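Probable glutamine synthetase (Pseudomonas aeruginosa, PDB 4HPP) is probably an enzyme of the glutamine synthetase family, with an N-terminal and a catalytic domain, and holds glutamic acid beside a magnesium ion. Local coordinates at residues L303-V317 with G326-A338. Residues are numbered along the deposited sequence; the frame is centred on the assembly and turned at random.
Sequences LGLRNREAALRICPV and GKQYNLEFRPMDA
Arg313 and Glu332 sit opposite each other on neighbouring antiparallel strands, and their side chains run side by side from the same face. The arginine chain starts out extended and then bends at chi3 (76°), which turns the NE/NH1 edge of the guanidinium to the carboxylate. The two planes stand 68° apart. OE2 of Glu332 does the gripping: Arg313 NH1 is modelled 2.5 Å from it, doubtfully short, and NE adds a weak bond. The same oxygen lies at the edge of the Arg334 guanidinium, in the guanidinium plane, and takes a weak bond of 3.3 Å from Arg334 NE. One carboxylate oxygen thus holds two arginines, with Arg313 NE and Arg334 NE only 4.2 Å apart. Above one face of the Arg313 guanidinium lies Cys315 SG, which also packs on Glu332 CB at 3.6 Å. Arg334, bent at chi3 as well, turns a guanidinium face to Arg308 CB.

This charged face belongs to the active-site beta-sheet of the glutamine synthetase catalytic domain, where strand 330-336 lies between 312-315 and 235-243. Arg308 and Arg334 line the glutamic acid pocket; Arg308 makes a weak bond to the ligand and a salt bridge to Asp65 of a second subunit. Underneath, Arg313 and Glu332 form a hydrogen-bonded pair, the Glu332 N to Arg313 O bond nearly straight at 173°.

The other face carries Leu312, Ile314, Leu331 and Phe333, with Tyr329 from the loop before the strand beside them. Ile314 CG1 lies alongside Leu331 CD2 at 3.6 Å, while Ile314 CG2 meets the Tyr329 ring obliquely, 3.6 Å from Tyr329 CZ. Leu312 CD1 reaches Phe333 CB, and helix 261-281 covers Leu312 through Leu271 and Phe333 through Leu274.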
loop_
_atom_site.group_PDB
_atom_site.type_symbol
_atom_site.label_atom_id
_atom_site.label_comp_id
_atom_site.label_asym_id
_atom_site.label_seq_id
_atom_site.Cartn_x
_atom_site.Cartn_y
_atom_site.Cartn_z
ATOM N N LEU A 303 10.441 29.335 49.978
ATOM C CA LEU A 303 10.388 27.928 50.287
ATOM C C LEU A 303 8.939 27.464 50.540
ATOM O O LEU A 303 8.030 28.261 50.858
ATOM C CB LEU A 303 11.282 27.653 51.491
ATOM C CG LEU A 303 11.516 26.233 51.999
ATOM C CD1 LEU A 303 12.855 25.731 51.527
ATOM C CD2 LEU A 303 11.539 26.321 53.515
ATOM N N GLY A 304 8.721 26.166 50.384
ATOM C CA GLY A 304 7.406 25.621 50.626
ATOM C C GLY A 304 7.478 24.266 51.271
ATOM O O GLY A 304 8.321 23.458 50.935
ATOM N N LEU A 305 6.605 24.020 52.225
ATOM C CA LEU A 305 6.312 22.643 52.611
ATOM C C LEU A 305 5.110 22.307 51.735
ATOM O O LEU A 305 4.899 21.171 51.304
ATOM C CB LEU A 305 5.955 22.613 54.110
ATOM C CG LEU A 305 5.772 21.335 54.927
ATOM C CD1 LEU A 305 6.908 20.340 54.751
ATOM C CD2 LEU A 305 5.611 21.662 56.408
ATOM N N ARG A 306 4.426 23.388 51.367
ATOM C CA ARG A 306 2.983 23.469 51.222
ATOM C C ARG A 306 2.554 23.520 49.773
ATOM O O ARG A 306 1.714 22.732 49.336
ATOM C CB ARG A 306 2.524 24.764 51.916
ATOM C CG ARG A 306 3.567 25.377 52.867
ATOM C CD ARG A 306 3.805 26.877 52.658
ATOM N NE ARG A 306 5.007 27.304 53.374
ATOM C CZ ARG A 306 5.455 28.556 53.478
ATOM N NH1 ARG A 306 4.801 29.576 52.917
ATOM N NH2 ARG A 306 6.571 28.778 54.163
ATOM N N ASN A 307 3.137 24.459 49.037
ATOM C CA ASN A 307 2.686 24.780 47.685
ATOM C C ASN A 307 3.781 24.732 46.617
ATOM O O ASN A 307 4.980 24.729 46.923
ATOM C CB ASN A 307 1.998 26.153 47.674
ATOM C CG ASN A 307 2.918 27.277 48.129
ATOM O OD1 ASN A 307 3.916 27.564 47.478
ATOM N ND2 ASN A 307 2.571 27.933 49.244
ATOM N N ARG A 308 3.345 24.707 45.363
ATOM C CA ARG A 308 4.253 24.712 44.223
ATOM C C ARG A 308 4.180 26.050 43.483
ATOM O O ARG A 308 4.173 26.116 42.256
ATOM C CB ARG A 308 3.921 23.559 43.291
ATOM C CG ARG A 308 3.944 22.216 43.971
ATOM C CD ARG A 308 3.153 21.196 43.182
ATOM N NE ARG A 308 2.878 20.033 44.025
ATOM C CZ ARG A 308 2.750 18.781 43.597
ATOM N NH1 ARG A 308 2.868 18.481 42.304
ATOM N NH2 ARG A 308 2.501 17.824 44.481
ATOM N N GLU A 309 4.074 27.121 44.249
ATOM C CA GLU A 309 4.466 28.424 43.757
ATOM C C GLU A 309 5.884 28.706 44.326
ATOM O O GLU A 309 6.485 29.749 44.044
ATOM C CB GLU A 309 3.453 29.508 44.164
ATOM C CG GLU A 309 2.078 29.434 43.503
ATOM C CD GLU A 309 1.145 30.562 43.966
ATOM O OE1 GLU A 309 0.679 31.325 43.094
ATOM O OE2 GLU A 309 0.879 30.707 45.191
ATOM N N ALA A 310 6.417 27.761 45.111
ATOM C CA ALA A 310 7.716 27.951 45.777
ATOM C C ALA A 310 8.813 27.479 44.832
ATOM O O ALA A 310 8.656 26.460 44.185
ATOM C CB ALA A 310 7.778 27.213 47.144
ATOM N N ALA A 311 9.914 28.209 44.761
ATOM C CA ALA A 311 11.058 27.801 43.955
ATOM C C ALA A 311 11.754 26.586 44.576
ATOM O O ALA A 311 12.313 25.774 43.853
ATOM C CB ALA A 311 12.041 28.967 43.749
ATOM N N LEU A 312 11.706 26.437 45.904
ATOM C CA LEU A 312 12.375 25.295 46.564
ATOM C C LEU A 312 11.369 24.676 47.481
ATOM O O LEU A 312 10.754 25.363 48.289
ATOM C CB LEU A 312 13.594 25.762 47.354
ATOM C CG LEU A 312 14.745 24.847 47.723
ATOM C CD1 LEU A 312 15.453 24.305 46.506
ATOM C CD2 LEU A 312 15.774 25.606 48.553
ATOM N N ARG A 313 11.155 23.376 47.344
ATOM C CA ARG A 313 10.064 22.735 48.064
ATOM C C ARG A 313 10.567 21.555 48.843
ATOM O O ARG A 313 11.278 20.711 48.320
ATOM C CB ARG A 313 8.957 22.306 47.100
ATOM C CG ARG A 313 7.841 21.471 47.733
ATOM C CD ARG A 313 6.683 21.263 46.768
ATOM N NE ARG A 313 6.977 20.257 45.739
ATOM C CZ ARG A 313 6.732 18.947 45.847
ATOM N NH1 ARG A 313 7.047 18.139 44.840
ATOM N NH2 ARG A 313 6.177 18.441 46.951
ATOM N N ILE A 314 10.215 21.536 50.115
ATOM C CA ILE A 314 10.425 20.394 50.983
ATOM C C ILE A 314 9.411 19.310 50.642
ATOM O O ILE A 314 8.204 19.564 50.639
ATOM C CB ILE A 314 10.234 20.795 52.452
ATOM C CG1 ILE A 314 11.148 21.981 52.814
ATOM C CG2 ILE A 314 10.526 19.605 53.346
ATOM C CD1 ILE A 314 10.584 22.895 53.884
ATOM N N CYS A 315 9.912 18.115 50.334
ATOM C CA CYS A 315 9.071 16.945 49.992
ATOM C C CYS A 315 8.976 16.060 51.215
ATOM O O CYS A 315 9.867 15.200 51.444
ATOM C CB CYS A 315 9.646 16.119 48.817
ATOM S SG CYS A 315 9.885 17.040 47.266
ATOM N N PRO A 316 7.892 16.246 51.991
ATOM C CA PRO A 316 7.823 15.621 53.295
ATOM C C PRO A 316 7.755 14.105 53.120
ATOM O O PRO A 316 7.510 13.608 52.010
ATOM C CB PRO A 316 6.518 16.166 53.874
ATOM C CG PRO A 316 5.641 16.369 52.674
ATOM C CD PRO A 316 6.551 16.578 51.479
ATOM N N VAL A 317 7.998 13.382 54.201
ATOM C CA VAL A 317 7.945 11.928 54.157
ATOM C C VAL A 317 6.499 11.363 53.981
ATOM O O VAL A 317 5.512 12.051 54.252
ATOM C CB VAL A 317 8.687 11.345 55.372
ATOM C CG1 VAL A 317 10.194 11.551 55.189
ATOM C CG2 VAL A 317 8.169 11.973 56.669
ATOM N N GLY A 326 12.513 9.646 56.010
ATOM C CA GLY A 326 13.752 10.397 56.109
ATOM C C GLY A 326 14.758 10.090 55.035
ATOM O O GLY A 326 15.349 11.001 54.466
ATOM N N LYS A 327 14.971 8.809 54.760
ATOM C CA LYS A 327 15.669 8.391 53.531
ATOM C C LYS A 327 14.971 9.000 52.299
ATOM O O LYS A 327 15.615 9.306 51.297
ATOM C CB LYS A 327 15.747 6.845 53.403
ATOM C CG LYS A 327 16.921 6.153 54.127
ATOM C CD LYS A 327 18.312 6.670 53.719
ATOM C CE LYS A 327 19.307 5.559 53.349
ATOM N NZ LYS A 327 19.767 4.679 54.471
ATOM N N GLN A 328 13.656 9.193 52.394
ATOM C CA GLN A 328 12.861 9.712 51.278
ATOM C C GLN A 328 12.655 11.226 51.400
ATOM O O GLN A 328 12.027 11.852 50.544
ATOM C CB GLN A 328 11.513 8.979 51.180
ATOM C CG GLN A 328 10.887 8.700 52.537
ATOM C CD GLN A 328 9.373 8.672 52.535
ATOM O OE1 GLN A 328 8.732 9.601 52.039
ATOM N NE2 GLN A 328 8.788 7.629 53.145
ATOM N N TYR A 329 13.189 11.809 52.470
ATOM C CA TYR A 329 13.117 13.245 52.691
ATOM C C TYR A 329 14.139 13.960 51.821
ATOM O O TYR A 329 15.345 13.614 51.789
ATOM C CB TYR A 329 13.390 13.558 54.144
ATOM C CG TYR A 329 13.203 15.006 54.496
ATOM C CD1 TYR A 329 11.982 15.465 55.035
ATOM C CD2 TYR A 329 14.255 15.919 54.319
ATOM C CE1 TYR A 329 11.818 16.799 55.386
ATOM C CE2 TYR A 329 14.104 17.247 54.661
ATOM C CZ TYR A 329 12.891 17.684 55.190
ATOM O OH TYR A 329 12.790 19.007 55.507
ATOM N N ASN A 330 13.650 14.963 51.108
ATOM C CA ASN A 330 14.492 15.654 50.192
ATOM C C ASN A 330 13.949 17.041 49.921
ATOM O O ASN A 330 12.860 17.398 50.411
ATOM C CB ASN A 330 14.686 14.824 48.895
ATOM C CG ASN A 330 13.462 14.831 47.990
ATOM O OD1 ASN A 330 13.133 15.852 47.344
ATOM N ND2 ASN A 330 12.794 13.690 47.916
ATOM N N LEU A 331 14.721 17.801 49.150
ATOM C CA LEU A 331 14.325 19.109 48.677
ATOM C C LEU A 331 14.353 19.210 47.149
ATOM O O LEU A 331 15.356 18.913 46.466
ATOM C CB LEU A 331 15.227 20.181 49.307
ATOM C CG LEU A 331 15.066 20.418 50.826
ATOM C CD1 LEU A 331 16.411 20.512 51.518
ATOM C CD2 LEU A 331 14.309 21.708 51.010
ATOM N N GLU A 332 13.251 19.701 46.640
ATOM C CA GLU A 332 13.000 19.851 45.255
ATOM C C GLU A 332 13.118 21.321 44.786
ATOM O O GLU A 332 12.327 22.194 45.205
ATOM C CB GLU A 332 11.599 19.318 45.009
ATOM C CG GLU A 332 10.885 19.953 43.847
ATOM C CD GLU A 332 9.775 19.080 43.313
ATOM O OE1 GLU A 332 10.061 18.016 42.708
ATOM O OE2 GLU A 332 8.617 19.472 43.480
ATOM N N PHE A 333 14.116 21.556 43.912
ATOM C CA PHE A 333 14.375 22.798 43.137
ATOM C C PHE A 333 13.536 22.776 41.844
ATOM O O PHE A 333 13.493 21.770 41.135
ATOM C CB PHE A 333 15.895 22.890 42.837
ATOM C CG PHE A 333 16.337 24.114 42.042
ATOM C CD1 PHE A 333 16.142 24.191 40.652
ATOM C CD2 PHE A 333 17.003 25.178 42.683
ATOM C CE1 PHE A 333 16.553 25.309 39.920
ATOM C CE2 PHE A 333 17.425 26.287 41.961
ATOM C CZ PHE A 333 17.208 26.342 40.580
ATOM N N ARG A 334 12.880 23.886 41.528
ATOM C CA ARG A 334 11.803 23.830 40.556
ATOM C C ARG A 334 12.020 24.704 39.341
ATOM O O ARG A 334 11.487 24.376 38.264
ATOM C CB ARG A 334 10.435 24.103 41.203
ATOM C CG ARG A 334 10.148 23.169 42.352
ATOM C CD ARG A 334 8.749 23.283 42.926
ATOM N NE ARG A 334 7.796 22.440 42.218
ATOM C CZ ARG A 334 6.824 22.925 41.454
ATOM N NH1 ARG A 334 5.975 22.093 40.826
ATOM N NH2 ARG A 334 6.705 24.257 41.335
ATOM N N PRO A 335 12.808 25.796 39.484
ATOM C CA PRO A 335 12.992 26.642 38.292
ATOM C C PRO A 335 14.070 26.077 37.344
ATOM O O PRO A 335 15.147 26.664 37.097
ATOM C CB PRO A 335 13.289 28.035 38.873
ATOM C CG PRO A 335 13.269 27.879 40.372
ATOM C CD PRO A 335 13.406 26.414 40.678
ATOM N N MET A 336 13.756 24.900 36.811
ATOM C CA MET A 336 14.716 24.170 36.007
ATOM C C MET A 336 13.962 23.570 34.856
ATOM O O MET A 336 12.776 23.281 35.002
ATOM C CB MET A 336 15.417 23.121 36.835
ATOM C CG MET A 336 16.590 22.530 36.088
ATOM S SD MET A 336 17.403 21.183 36.974
ATOM C CE MET A 336 18.547 22.055 38.090
ATOM N N ASP A 337 14.617 23.481 33.696
ATOM C CA ASP A 337 13.997 22.951 32.485
ATOM C C ASP A 337 15.006 22.105 31.694
ATOM O O ASP A 337 16.196 21.978 32.116
ATOM C CB ASP A 337 13.323 24.049 31.653
ATOM C CG ASP A 337 14.278 25.120 31.157
ATOM O OD1 ASP A 337 14.035 26.319 31.454
ATOM O OD2 ASP A 337 15.239 24.803 30.430
ATOM N N ALA A 338 14.559 21.466 30.605
ATOM C CA ALA A 338 15.466 20.525 29.897
ATOM C C ALA A 338 16.456 21.168 28.910
ATOM O O ALA A 338 17.246 20.453 28.267
ATOM C CB ALA A 338 14.676 19.446 29.222
#